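Local coordinates for uncharacterized protein YPL067C (Saccharomyces cerevisiae, PDB 5KCI), which is of unknown function but probably belongs with the histidine triad proteins, many of which hydrolyse or transfer nucleotides, at residues Trp17-Glu20 with Gln21-Ile25; Pro118-Ala121 with Val122-Ala125; Phe152-Tyr155 with Pro156-Ser160. All coordinates share one frame; numbering follows the deposited sequence. Where two conformers were deposited one is given.

Contacts 1, 2 and 3 follow one another along a single chain that builds an antiparallel sheet of four strands with helices around it. Contact 1 starts helix 19-28, contact 2 starts helix 120-135, and contact 3 is the loop that leaves the edge strand 149-152 on its way to strand 165-172. None touches another: the centres of contacts 1 and 2 lie about 24 Å apart, those of contacts 1 and 3 about 18 Å, and those of contacts 2 and 3 about 17 Å. Strand 149-152 links two of them, since side chains of contact 1 pack on it and contact 3 continues from its end to a sulfate site, a plausible ligand pocket.

Contact 1 of 3, residues Trp17-Glu20 with Gln21-Ile25; sequences WKWE and QIKEI
Lys18 and Gln21 close the N-terminal turn of helix 19-28 with one half of a capping box: the side chain of Gln21, at N3, takes the backbone N-H of the N-cap residue. Gln21 OE1 lies 3.1 Å from Lys18 N, and the donor comes in the plane of the amide, on a lone pair, along an almost straight bond (170° at the hydrogen). The Gln21 chain makes this return because CG sits beside its own backbone N (chi1 -63°) and the rest runs extended toward the helix start. On the way the amide passes the edge of the Trp17 ring, OE1 standing 3.4 Å from Trp17 CE3, with the two planes 76° apart. With an alanine here, Lys18 N would probably be left without this acceptor and the edge of Trp17 without the amide beside it. Trp17 itself folds back over the first turns. Ile25 CD1 sits over the face of its six-membered ring, 3.5 Å from the centroid, a CH-pi contact almost on the ring normal. Nearer the backbone, Trp17 CB meets Ile22 CG1 at 3.6 Å, while Trp17 NE1 donates to Arg33 O. Trp19 points to another flank of the helix, where it stacks on Phe172, meets His148 edge-to-face and gives its NE1 hydrogen to Gly147 O, fixing the helix against the sheet. Lys23, whose side chain is poorly ordered, lays CG over the five-membered ring of Trp19, 4.2 Å from its centroid. The backbone bonds of the turn begin with Ile22 N to Lys18 O at 2.8 Å. Ile22 bridges the two tryptophans, meeting Trp17 at CB and approaching the Trp19 ring, its CD1 4.1 Å from Trp19 CE3.

Contact 2 of 3, residues Pro118-Ala121 with Val122-Ala125; sequences PDKA and VREA
Arg123 N bonds back to Asp119 O at 2.8 Å, the first of three successive i to i+4 links that wind Pro118-Ala121 into Val122-Ala125. Glu124 N follows to Lys120 O at 2.9 Å, and Ala125 N to Ala121 O. Asp119 precedes the helix with an extended backbone (psi 107°), and from Lys120 onward the chain keeps helical angles. This is the N-terminus of helix 120-135, with Asp119 as a classic N-cap. Its carboxylate swings back over the turn because CG lies opposite the backbone N (chi1 -167°). OD1 then accepts from Val122 N at 3.0 Å, met from above the carboxylate plane, and more weakly from Ala121 N. Two backbone N-H groups of the first turn are thereby supplied with an acceptor, and the negative charge probably interacts favourably with the helix dipole. Val122 CG2 packs against the Asp119 side chain, 3.5 Å from OD1, the two side chains crossing at about a right angle. Lys120 stretches fully outward, while Glu124 starts alongside it, CG to CG 4.0 Å. Arg123 was modelled in two conformers, and its placement is tentative: in one copy the guanidinium lays a face over Lys120 CA, and NE donates to Ser117 O, just ahead of the turn.

Contact 3 of 3, residues Phe152-Tyr155 with Pro156-Ser160; sequences FVNY and PELQS. With SO4 (sulfate ion), chain D.
A sulfate ion joins Asn154 to Ser160, bridging residues that flank a tight turn in the loop between strands 149-152 and 165-172. Ser160 gives its backbone N-H to sulfate O1 at 2.7 Å, along a nearly straight bond. Asn154 ND2 serves two oxygens of the same ion, O4 at 3.0 Å and O2 slightly farther, and also bonds Tyr96 OH, so three polar partners surround ND2, more than its two hydrogens can serve one apiece. Asn154 sets out toward Pro156-Ser160, its CB 4.1 Å from Gln159 CB, before the amide reaches the sulfate. Between these arms the chain reverses in a type I beta turn with Pro156 and Glu157 at its corners. Leu158 N closes it on Tyr155 O at 2.9 Å. Leu158 turns its CD1 to within 3.8 Å of Tyr155 CD2, close to Asn154 OD1 as well. Glu157 takes the less roomy first torsion, CG between backbone N and carbonyl carbon (chi1 65°); this torsion and a bend at the next bond bring the carboxylate alongside Tyr155. There OE2 stands 3.3 Å from Tyr155 CB, the carboxylate plane only 7° from that of the ring. Tyr155 carries its phenol away from the turn to Gly29 O, and its ring meets His116 at about 45°. The sulfate is further held by His166 NE2 and His168 NE2 on strand 165-172, a His-x-His pair like that of the histidine triad motif. The ion probably came from the crystallisation liquor, but a tetrahedral anion gripped by two histidines, an asparagine amide and a backbone N-H is consistent with a pocket for the phosphate of a nucleotide-like ligand.

Contact 1 of 3, residues Trp17-Glu20 with Gln21-Ile25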
# COMPACT_ATOMS: atom_id res chain seq x y z
N TRP A 17 -0.96 -11.33 13.25
CA TRP A 17 -1.85 -10.35 13.86
C TRP A 17 -3.29 -10.54 13.38
O TRP A 17 -3.54 -10.67 12.18
CB TRP A 17 -1.40 -8.94 13.53
CG TRP A 17 -0.12 -8.47 14.22
CD1 TRP A 17 1.07 -8.13 13.62
CD2 TRP A 17 0.07 -8.26 15.62
NE1 TRP A 17 1.98 -7.72 14.56
CE2 TRP A 17 1.40 -7.80 15.80
CE3 TRP A 17 -0.74 -8.41 16.75
CZ2 TRP A 17 1.93 -7.51 17.06
CZ3 TRP A 17 -0.22 -8.12 17.99
CH2 TRP A 17 1.10 -7.67 18.14
N LYS A 18 -4.22 -10.51 14.32
CA LYS A 18 -5.63 -10.53 13.99
C LYS A 18 -6.07 -9.13 13.57
O LYS A 18 -5.44 -8.12 13.92
CB LYS A 18 -6.46 -11.00 15.18
CG LYS A 18 -6.15 -12.42 15.63
CD LYS A 18 -6.60 -13.44 14.60
CE LYS A 18 -6.52 -14.88 15.15
NZ LYS A 18 -5.12 -15.39 15.27
N TRP A 19 -7.17 -9.09 12.82
CA TRP A 19 -7.59 -7.84 12.20
C TRP A 19 -7.76 -6.73 13.24
O TRP A 19 -7.30 -5.60 13.05
CB TRP A 19 -8.89 -8.05 11.42
CG TRP A 19 -9.27 -6.82 10.64
CD1 TRP A 19 -10.33 -6.00 10.86
CD2 TRP A 19 -8.56 -6.26 9.54
NE1 TRP A 19 -10.32 -4.95 9.96
CE2 TRP A 19 -9.25 -5.11 9.12
CE3 TRP A 19 -7.41 -6.63 8.84
CZ2 TRP A 19 -8.83 -4.33 8.07
CZ3 TRP A 19 -7.00 -5.85 7.79
CH2 TRP A 19 -7.70 -4.71 7.42
N GLU A 20 -8.43 -7.05 14.37
CA GLU A 20 -8.64 -6.04 15.40
C GLU A 20 -7.32 -5.55 15.98
O GLU A 20 -7.17 -4.36 16.32
CB GLU A 20 -9.54 -6.60 16.50
CG GLU A 20 -10.71 -5.68 16.86
CD GLU A 20 -11.63 -6.28 17.91
OE1 GLU A 20 -11.60 -7.51 18.10
OE2 GLU A 20 -12.37 -5.51 18.56
N GLN A 21 -6.35 -6.44 16.12
CA GLN A 21 -5.02 -6.04 16.57
C GLN A 21 -4.35 -5.13 15.55
O GLN A 21 -3.71 -4.14 15.93
CB GLN A 21 -4.18 -7.28 16.84
CG GLN A 21 -4.75 -8.13 17.96
CD GLN A 21 -3.92 -9.38 18.22
OE1 GLN A 21 -3.66 -10.16 17.30
NE2 GLN A 21 -3.49 -9.56 19.46
N ILE A 22 -4.43 -5.48 14.27
CA ILE A 22 -3.91 -4.63 13.20
C ILE A 22 -4.49 -3.23 13.29
O ILE A 22 -3.77 -2.23 13.23
CB ILE A 22 -4.17 -5.28 11.83
CG1 ILE A 22 -3.42 -6.60 11.73
CG2 ILE A 22 -3.71 -4.37 10.69
CD1 ILE A 22 -3.79 -7.46 10.54
N LYS A 23 -5.81 -3.14 13.47
CA LYS A 23 -6.43 -1.82 13.55
C LYS A 23 -5.92 -1.06 14.78
O LYS A 23 -5.64 0.15 14.69
CB LYS A 23 -7.95 -1.95 13.57
CG LYS A 23 -8.53 -2.41 12.24
CD LYS A 23 -10.03 -2.14 12.12
CE LYS A 23 -10.33 -0.86 11.35
NZ LYS A 23 -9.75 -0.83 9.97
N GLU A 24 -5.75 -1.75 15.90
CA GLU A 24 -5.29 -1.06 17.10
C GLU A 24 -3.86 -0.56 16.92
O GLU A 24 -3.53 0.56 17.32
CB GLU A 24 -5.38 -1.99 18.31
CG GLU A 24 -6.80 -2.28 18.78
CD GLU A 24 -6.87 -3.42 19.79
OE1 GLU A 24 -5.81 -3.83 20.32
OE2 GLU A 24 -7.99 -3.91 20.05
N ILE A 25 -3.00 -1.39 16.32
CA ILE A 25 -1.62 -0.98 16.05
C ILE A 25 -1.57 0.22 15.11
O ILE A 25 -0.80 1.17 15.32
CB ILE A 25 -0.83 -2.18 15.49
CG1 ILE A 25 -0.67 -3.24 16.59
CG2 ILE A 25 0.55 -1.75 14.96
CD1 ILE A 25 -0.18 -4.60 16.09

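Contact 2 of 3, residues Pro118-Ala121 with Val122-Ala125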
# COMPACT_ATOMS: atom_id res chain seq x y z
N PRO A 118 4.79 16.97 10.76
CA PRO A 118 4.62 17.59 12.08
C PRO A 118 3.47 18.58 12.10
O PRO A 118 2.85 18.77 13.16
CB PRO A 118 5.98 18.28 12.30
CG PRO A 118 6.46 18.58 10.92
CD PRO A 118 5.97 17.48 10.04
N ASP A 119 3.17 19.20 10.97
CA ASP A 119 2.01 20.07 10.82
C ASP A 119 0.73 19.24 10.89
O ASP A 119 0.40 18.51 9.94
CB ASP A 119 2.10 20.83 9.51
CG ASP A 119 1.11 21.98 9.42
OD1 ASP A 119 -0.10 21.72 9.43
OD2 ASP A 119 1.53 23.15 9.36
N LYS A 120 -0.01 19.33 12.00
CA LYS A 120 -1.24 18.56 12.10
C LYS A 120 -2.20 18.85 10.95
O LYS A 120 -2.92 17.95 10.51
CB LYS A 120 -1.94 18.82 13.44
CG LYS A 120 -3.24 18.02 13.61
CD LYS A 120 -3.79 18.07 15.03
CE LYS A 120 -5.11 17.32 15.14
NZ LYS A 120 -5.69 17.37 16.51
N ALA A 121 -2.25 20.09 10.47
CA ALA A 121 -3.19 20.41 9.39
C ALA A 121 -2.80 19.68 8.11
O ALA A 121 -3.66 19.09 7.44
CB ALA A 121 -3.21 21.92 9.13
N VAL A 122 -1.51 19.68 7.79
CA VAL A 122 -1.00 18.97 6.62
C VAL A 122 -1.20 17.48 6.79
O VAL A 122 -1.68 16.79 5.87
CB VAL A 122 0.48 19.32 6.40
CG1 VAL A 122 1.07 18.48 5.26
CG2 VAL A 122 0.63 20.80 6.10
N ARG A 123 -0.86 16.93 7.96
CA ARG A 123 -0.95 15.49 8.13
C ARG A 123 -2.39 15.00 8.02
O ARG A 123 -2.68 14.02 7.34
CB ARG A 123 -0.32 15.07 9.46
CG ARG A 123 -1.25 15.05 10.68
CD ARG A 123 -0.54 14.43 11.89
NE ARG A 123 0.68 15.14 12.25
CZ ARG A 123 0.84 15.89 13.34
NH1 ARG A 123 -0.13 16.04 14.23
NH2 ARG A 123 1.99 16.48 13.55
N GLU A 124 -3.31 15.69 8.71
CA GLU A 124 -4.73 15.34 8.60
C GLU A 124 -5.24 15.46 7.17
O GLU A 124 -6.09 14.67 6.74
CB GLU A 124 -5.57 16.22 9.53
CG GLU A 124 -5.41 15.92 11.01
CD GLU A 124 -5.95 14.56 11.38
OE1 GLU A 124 -7.19 14.41 11.46
OE2 GLU A 124 -5.13 13.63 11.58
N ALA A 125 -4.77 16.48 6.42
CA ALA A 125 -5.26 16.68 5.05
C ALA A 125 -4.76 15.59 4.11
O ALA A 125 -5.48 15.17 3.19
CB ALA A 125 -4.81 18.04 4.53

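Contact 3 of 3, residues Phe152-Tyr155 with Pro156-Ser160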
# COMPACT_ATOMS: atom_id res chain seq x y z
N PHE A 152 -1.50 1.97 6.11
CA PHE A 152 -0.51 2.70 6.86
C PHE A 152 0.66 3.02 5.96
O PHE A 152 0.91 2.35 4.95
CB PHE A 152 0.02 1.94 8.08
CG PHE A 152 0.64 0.61 7.75
CD1 PHE A 152 -0.15 -0.54 7.56
CD2 PHE A 152 2.01 0.47 7.67
CE1 PHE A 152 0.43 -1.74 7.26
CE2 PHE A 152 2.60 -0.74 7.36
CZ PHE A 152 1.83 -1.85 7.17
N VAL A 153 1.41 4.03 6.37
CA VAL A 153 2.63 4.40 5.69
C VAL A 153 3.76 4.29 6.71
O VAL A 153 3.71 4.92 7.76
CB VAL A 153 2.56 5.84 5.14
CG1 VAL A 153 3.90 6.25 4.60
CG2 VAL A 153 1.49 5.90 4.04
N ASN A 154 4.77 3.49 6.38
CA ASN A 154 5.88 3.30 7.29
C ASN A 154 6.66 4.60 7.47
O ASN A 154 6.85 5.38 6.53
CB ASN A 154 6.81 2.22 6.78
CG ASN A 154 6.39 0.82 7.24
OD1 ASN A 154 5.70 0.68 8.23
ND2 ASN A 154 6.88 -0.18 6.56
N TYR A 155 7.05 4.84 8.71
CA TYR A 155 7.82 6.04 9.05
C TYR A 155 9.18 6.01 8.38
O TYR A 155 9.66 4.95 7.97
CB TYR A 155 8.03 6.14 10.56
CG TYR A 155 6.75 6.09 11.37
CD1 TYR A 155 5.87 7.13 11.36
CD2 TYR A 155 6.47 4.99 12.20
CE1 TYR A 155 4.71 7.13 12.11
CE2 TYR A 155 5.31 4.98 12.96
CZ TYR A 155 4.43 6.05 12.91
OH TYR A 155 3.26 6.10 13.64
N PRO A 156 9.87 7.15 8.34
CA PRO A 156 11.23 7.16 7.78
C PRO A 156 12.18 6.13 8.38
O PRO A 156 12.96 5.52 7.64
CB PRO A 156 11.70 8.59 8.06
CG PRO A 156 10.43 9.41 7.96
CD PRO A 156 9.34 8.50 8.57
N GLU A 157 12.15 5.92 9.70
CA GLU A 157 13.11 4.98 10.28
C GLU A 157 12.76 3.53 9.97
O GLU A 157 13.56 2.64 10.30
CB GLU A 157 13.23 5.17 11.80
CG GLU A 157 11.96 4.83 12.59
CD GLU A 157 10.91 5.91 12.60
OE1 GLU A 157 11.13 6.99 11.98
OE2 GLU A 157 9.86 5.69 13.23
N LEU A 158 11.62 3.27 9.34
CA LEU A 158 11.17 1.92 9.02
C LEU A 158 11.11 1.62 7.53
O LEU A 158 10.94 0.46 7.17
CB LEU A 158 9.76 1.67 9.59
CG LEU A 158 9.50 1.76 11.09
CD1 LEU A 158 7.98 1.57 11.32
CD2 LEU A 158 10.34 0.73 11.84
N GLN A 159 11.19 2.62 6.66
CA GLN A 159 10.81 2.44 5.27
C GLN A 159 12.03 2.13 4.41
O GLN A 159 13.18 2.38 4.79
CB GLN A 159 10.10 3.68 4.73
CG GLN A 159 11.00 4.89 4.63
CD GLN A 159 10.36 6.10 3.97
OE1 GLN A 159 9.34 6.00 3.27
NE2 GLN A 159 10.96 7.27 4.19
N SER A 160 11.76 1.59 3.23
CA SER A 160 12.73 1.59 2.14
C SER A 160 12.12 2.35 0.98
O SER A 160 10.95 2.75 1.01
CB SER A 160 13.10 0.16 1.75
OG SER A 160 13.72 -0.47 2.84
S SO4 D . 8.46 -0.08 3.33
O1 SO4 D . 9.41 0.56 2.38
O2 SO4 D . 7.29 0.73 3.61
O3 SO4 D . 7.99 -1.36 2.76
O4 SO4 D . 9.15 -0.35 4.58